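Local coordinates for formimidoylglutamase (Bacillus subtilis, PDB 3M1R), which hydrolyses N-formimidoyl-L-glutamate to L-glutamate and formamide in histidine degradation, using two manganese ions per subunit, at residues V22-G34 with E80-D92. Residues are numbered along the deposited sequence; the frame is centred on the assembly and turned at random.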
loop_
_atom_site.group_PDB
_atom_site.type_symbol
_atom_site.label_atom_id
_atom_site.label_comp_id
_atom_site.label_asym_id
_atom_site.label_seq_id
_atom_site.Cartn_x
_atom_site.Cartn_y
_atom_site.Cartn_z
ATOM N N VAL D 22 12.167 -6.726 31.610
ATOM C CA VAL D 22 11.616 -5.535 30.975
ATOM C C VAL D 22 10.342 -5.080 31.663
ATOM O O VAL D 22 9.527 -5.899 32.100
ATOM C CB VAL D 22 11.328 -5.802 29.483
ATOM C CG1 VAL D 22 10.715 -4.573 28.797
ATOM C CG2 VAL D 22 12.607 -6.224 28.798
ATOM N N THR D 23 10.188 -3.768 31.777
ATOM C CA THR D 23 8.917 -3.199 32.190
ATOM C C THR D 23 8.439 -2.236 31.124
ATOM O O THR D 23 9.017 -1.162 30.958
ATOM C CB THR D 23 8.996 -2.420 33.497
ATOM O OG1 THR D 23 9.353 -3.306 34.565
ATOM C CG2 THR D 23 7.628 -1.807 33.785
ATOM N N LYS D 24 7.380 -2.629 30.420
ATOM C CA LYS D 24 6.774 -1.812 29.381
ATOM C C LYS D 24 5.498 -1.208 29.929
ATOM O O LYS D 24 5.014 -1.642 30.975
ATOM C CB LYS D 24 6.480 -2.672 28.151
ATOM C CG LYS D 24 7.743 -3.249 27.539
ATOM C CD LYS D 24 7.461 -4.027 26.278
ATOM C CE LYS D 24 6.491 -5.177 26.545
ATOM N NZ LYS D 24 6.062 -5.867 25.281
HETATM N N MSE D 25 4.951 -0.212 29.233
HETATM C CA MSE D 25 3.755 0.448 29.723
HETATM C C MSE D 25 2.628 -0.564 29.899
HETATM O O MSE D 25 1.779 -0.423 30.781
HETATM C CB MSE D 25 3.344 1.597 28.792
HETATM C CG MSE D 25 4.268 2.802 28.885
HETATM SE SE MSE D 25 4.323 3.613 30.692
HETATM C CE MSE D 25 2.546 4.439 30.678
ATOM N N SER D 26 2.626 -1.597 29.065
ATOM C CA SER D 26 1.609 -2.639 29.181
ATOM C C SER D 26 1.607 -3.319 30.552
ATOM O O SER D 26 0.596 -3.868 30.967
ATOM C CB SER D 26 1.804 -3.695 28.114
ATOM O OG SER D 26 3.169 -4.029 28.015
ATOM N N ASP D 27 2.742 -3.293 31.242
ATOM C CA ASP D 27 2.843 -3.927 32.551
ATOM C C ASP D 27 2.291 -3.004 33.627
ATOM O O ASP D 27 2.099 -3.424 34.759
ATOM C CB ASP D 27 4.300 -4.294 32.864
ATOM C CG ASP D 27 4.899 -5.231 31.824
ATOM O OD1 ASP D 27 4.242 -6.231 31.467
ATOM O OD2 ASP D 27 6.030 -4.970 31.367
ATOM N N LEU D 28 2.031 -1.748 33.270
ATOM C CA LEU D 28 1.669 -0.732 34.270
ATOM C C LEU D 28 0.291 -0.107 34.061
ATOM O O LEU D 28 -0.176 0.665 34.885
ATOM C CB LEU D 28 2.716 0.377 34.292
ATOM C CG LEU D 28 4.111 -0.001 34.755
ATOM C CD1 LEU D 28 5.082 1.038 34.313
ATOM C CD2 LEU D 28 4.115 -0.111 36.272
ATOM N N ILE D 29 -0.346 -0.433 32.947
ATOM C CA ILE D 29 -1.646 0.124 32.614
ATOM C C ILE D 29 -2.719 -0.889 32.965
ATOM O O ILE D 29 -2.680 -2.025 32.502
ATOM C CB ILE D 29 -1.741 0.466 31.112
ATOM C CG1 ILE D 29 -0.845 1.657 30.767
ATOM C CG2 ILE D 29 -3.183 0.729 30.696
ATOM C CD1 ILE D 29 -0.887 2.037 29.274
ATOM N N ALA D 30 -3.666 -0.477 33.796
ATOM C CA ALA D 30 -4.773 -1.343 34.164
ATOM C C ALA D 30 -6.109 -0.750 33.725
ATOM O O ALA D 30 -6.331 0.456 33.813
ATOM C CB ALA D 30 -4.781 -1.571 35.651
ATOM N N THR D 31 -6.997 -1.607 33.248
ATOM C CA THR D 31 -8.360 -1.196 33.027
ATOM C C THR D 31 -8.878 -0.592 34.329
ATOM O O THR D 31 -8.623 -1.104 35.405
ATOM C CB THR D 31 -9.226 -2.383 32.622
ATOM O OG1 THR D 31 -8.633 -3.026 31.491
ATOM C CG2 THR D 31 -10.616 -1.915 32.250
ATOM N N TRP D 32 -9.587 0.519 34.230
ATOM C CA TRP D 32 -10.088 1.181 35.413
ATOM C C TRP D 32 -11.343 0.484 35.852
ATOM O O TRP D 32 -12.262 0.320 35.061
ATOM C CB TRP D 32 -10.430 2.633 35.105
ATOM C CG TRP D 32 -10.803 3.424 36.307
ATOM C CD1 TRP D 32 -10.113 3.497 37.479
ATOM C CD2 TRP D 32 -11.937 4.292 36.451
ATOM N NE1 TRP D 32 -10.753 4.343 38.351
ATOM C CE2 TRP D 32 -11.872 4.849 37.742
ATOM C CE3 TRP D 32 -12.993 4.654 35.614
ATOM C CZ2 TRP D 32 -12.827 5.741 38.220
ATOM C CZ3 TRP D 32 -13.940 5.540 36.091
ATOM C CH2 TRP D 32 -13.852 6.071 37.380
ATOM N N ASP D 33 -11.361 0.035 37.095
ATOM C CA ASP D 33 -12.616 -0.227 37.772
ATOM C C ASP D 33 -12.851 1.054 38.569
ATOM O O ASP D 33 -12.007 1.942 38.548
ATOM C CB ASP D 33 -12.503 -1.448 38.673
ATOM C CG ASP D 33 -13.704 -2.356 38.567
ATOM O OD1 ASP D 33 -13.634 -3.343 37.805
ATOM O OD2 ASP D 33 -14.718 -2.082 39.241
ATOM N N GLY D 34 -13.971 1.172 39.266
ATOM C CA GLY D 34 -14.341 2.449 39.858
ATOM C C GLY D 34 -13.348 3.150 40.779
ATOM O O GLY D 34 -13.565 4.305 41.155
ATOM N N GLU D 80 14.420 5.787 36.478
ATOM C CA GLU D 80 13.247 5.088 36.975
ATOM C C GLU D 80 12.086 5.122 35.988
ATOM O O GLU D 80 12.093 5.882 35.014
ATOM C CB GLU D 80 12.806 5.697 38.305
ATOM C CG GLU D 80 12.691 7.206 38.258
ATOM C CD GLU D 80 12.222 7.792 39.570
ATOM O OE1 GLU D 80 11.708 7.027 40.416
ATOM O OE2 GLU D 80 12.364 9.021 39.751
ATOM N N HIS D 81 11.081 4.296 36.249
ATOM C CA HIS D 81 9.888 4.294 35.423
ATOM C C HIS D 81 9.105 5.603 35.568
ATOM O O HIS D 81 9.151 6.252 36.625
ATOM C CB HIS D 81 9.043 3.077 35.763
ATOM C CG HIS D 81 9.799 1.792 35.658
ATOM N ND1 HIS D 81 9.535 0.701 36.454
ATOM C CD2 HIS D 81 10.829 1.434 34.856
ATOM C CE1 HIS D 81 10.363 -0.278 36.140
ATOM N NE2 HIS D 81 11.160 0.140 35.174
ATOM N N VAL D 82 8.407 6.000 34.506
ATOM C CA VAL D 82 7.656 7.259 34.522
ATOM C C VAL D 82 6.330 7.111 35.241
ATOM O O VAL D 82 5.703 8.101 35.596
ATOM C CB VAL D 82 7.378 7.807 33.106
ATOM C CG1 VAL D 82 8.667 8.264 32.435
ATOM C CG2 VAL D 82 6.625 6.774 32.268
ATOM N N VAL D 83 5.891 5.870 35.426
ATOM C CA VAL D 83 4.744 5.587 36.275
ATOM C C VAL D 83 5.254 4.848 37.505
ATOM O O VAL D 83 5.834 3.765 37.394
ATOM C CB VAL D 83 3.707 4.730 35.546
ATOM C CG1 VAL D 83 2.655 4.227 36.512
ATOM C CG2 VAL D 83 3.062 5.533 34.440
ATOM N N SER D 84 5.061 5.435 38.680
ATOM C CA SER D 84 5.555 4.817 39.909
ATOM C C SER D 84 4.687 3.638 40.341
ATOM O O SER D 84 5.198 2.566 40.656
ATOM C CB SER D 84 5.678 5.852 41.029
ATOM O OG SER D 84 4.573 6.737 41.026
ATOM N N GLU D 85 3.374 3.836 40.339
ATOM C CA GLU D 85 2.446 2.787 40.749
ATOM C C GLU D 85 1.805 2.085 39.551
ATOM O O GLU D 85 2.324 1.090 39.049
ATOM C CB GLU D 85 1.369 3.353 41.683
ATOM C CG GLU D 85 0.871 4.752 41.311
ATOM C CD GLU D 85 1.322 5.817 42.301
ATOM O OE1 GLU D 85 0.820 6.961 42.224
ATOM O OE2 GLU D 85 2.178 5.503 43.157
ATOM N N LEU D 86 0.663 2.597 39.110
ATOM C CA LEU D 86 0.023 2.098 37.911
ATOM C C LEU D 86 -0.721 3.247 37.263
ATOM O O LEU D 86 -0.967 4.272 37.900
ATOM C CB LEU D 86 -0.928 0.944 38.225
ATOM C CG LEU D 86 -2.095 1.204 39.176
ATOM C CD1 LEU D 86 -3.083 2.158 38.560
ATOM C CD2 LEU D 86 -2.798 -0.099 39.568
ATOM N N LEU D 87 -1.080 3.072 35.997
ATOM C CA LEU D 87 -1.787 4.100 35.248
ATOM C C LEU D 87 -3.113 3.524 34.804
ATOM O O LEU D 87 -3.144 2.545 34.074
ATOM C CB LEU D 87 -0.957 4.477 34.037
ATOM C CG LEU D 87 -1.383 5.651 33.171
ATOM C CD1 LEU D 87 -1.200 6.962 33.927
ATOM C CD2 LEU D 87 -0.563 5.636 31.888
ATOM N N TYR D 88 -4.216 4.126 35.234
ATOM C CA TYR D 88 -5.529 3.632 34.817
ATOM C C TYR D 88 -5.881 4.015 33.382
ATOM O O TYR D 88 -5.511 5.074 32.888
ATOM C CB TYR D 88 -6.646 4.080 35.767
ATOM C CG TYR D 88 -6.644 3.356 37.096
ATOM C CD1 TYR D 88 -6.908 1.993 37.171
ATOM C CD2 TYR D 88 -6.380 4.037 38.275
ATOM C CE1 TYR D 88 -6.900 1.332 38.383
ATOM C CE2 TYR D 88 -6.372 3.384 39.495
ATOM C CZ TYR D 88 -6.632 2.034 39.545
ATOM O OH TYR D 88 -6.616 1.392 40.764
ATOM N N ASP D 89 -6.586 3.115 32.719
ATOM C CA ASP D 89 -7.226 3.416 31.459
ATOM C C ASP D 89 -8.711 3.475 31.780
ATOM O O ASP D 89 -9.343 2.449 32.037
ATOM C CB ASP D 89 -6.944 2.315 30.442
ATOM C CG ASP D 89 -7.382 2.682 29.044
ATOM O OD1 ASP D 89 -8.264 3.558 28.895
ATOM O OD2 ASP D 89 -6.826 2.087 28.090
ATOM N N LEU D 90 -9.257 4.679 31.778
ATOM C CA LEU D 90 -10.639 4.879 32.202
ATOM C C LEU D 90 -11.646 4.296 31.212
ATOM O O LEU D 90 -12.790 3.993 31.581
ATOM C CB LEU D 90 -10.911 6.366 32.430
ATOM C CG LEU D 90 -9.919 7.072 33.351
ATOM C CD1 LEU D 90 -10.489 8.421 33.764
ATOM C CD2 LEU D 90 -9.618 6.210 34.565
ATOM N N GLY D 91 -11.212 4.130 29.962
ATOM C CA GLY D 91 -12.089 3.685 28.899
ATOM C C GLY D 91 -12.183 4.715 27.788
ATOM O O GLY D 91 -11.342 5.610 27.682
ATOM N N ASP D 92 -13.207 4.578 26.948
ATOM C CA ASP D 92 -13.480 5.537 25.894
ATOM C C ASP D 92 -14.813 6.240 26.177
ATOM O O ASP D 92 -15.778 5.623 26.655
ATOM C CB ASP D 92 -13.563 4.838 24.539
ATOM C CG ASP D 92 -12.200 4.417 23.998
ATOM O OD1 ASP D 92 -11.170 4.984 24.418
ATOM O OD2 ASP D 92 -12.174 3.525 23.122
#
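In Trp-32 the indole CG lies anti to the backbone N (chi1 -173°), and in Tyr-88 the phenol CG lies anti to the carbonyl carbon (chi1 -73°); together these settings direct the edge of the indole five-membered ring at the face of the Tyr-88 ring. The pair is T-shaped, with Trp-32 CD1 3.5 Å from Tyr-88 CG and the planes at 66°. Leu-86 CD1 covers the centre of the other tyrosine face, and Leu-90 CD2 makes a CH-pi contact over one face of the indole, 3.7 Å from the centroid of its five-membered ring. An alanine in place of Trp-32 would probably leave this Tyr-88 face and the Leu-90 methyl without their aromatic partner.

Strands 29-31 and 87-92 run parallel and are joined by a ladder of four backbone hydrogen bonds. It starts with Leu-87 N to Leu-28 O (2.8 Å) and ends with Trp-32 N to Asp-89 O (2.9 Å). Ile-29 and Leu-87 lie side by side on one face of the sheet. Ahead of the strand, the selenomethionine Met-25, bent at its second and third torsions, brings CE to 3.5 Å from Leu-87 CD2. Farther out, Thr-23 CG2 lies over a face of the His-81 ring.

Strand 29-31 is the outermost strand at this end of the chain's parallel sheet, the central sheet of the alpha/beta arginase fold, away from the metal site. Strand 87-93 separates it from strand 39-45. Helix 60-69 packs on Ile-29 and supplies Arg-65, the salt-bridge partner of Asp-89, while Met-25 lies against Leu-68 of that helix and Leu-310 and Leu-313 of helix 300-318.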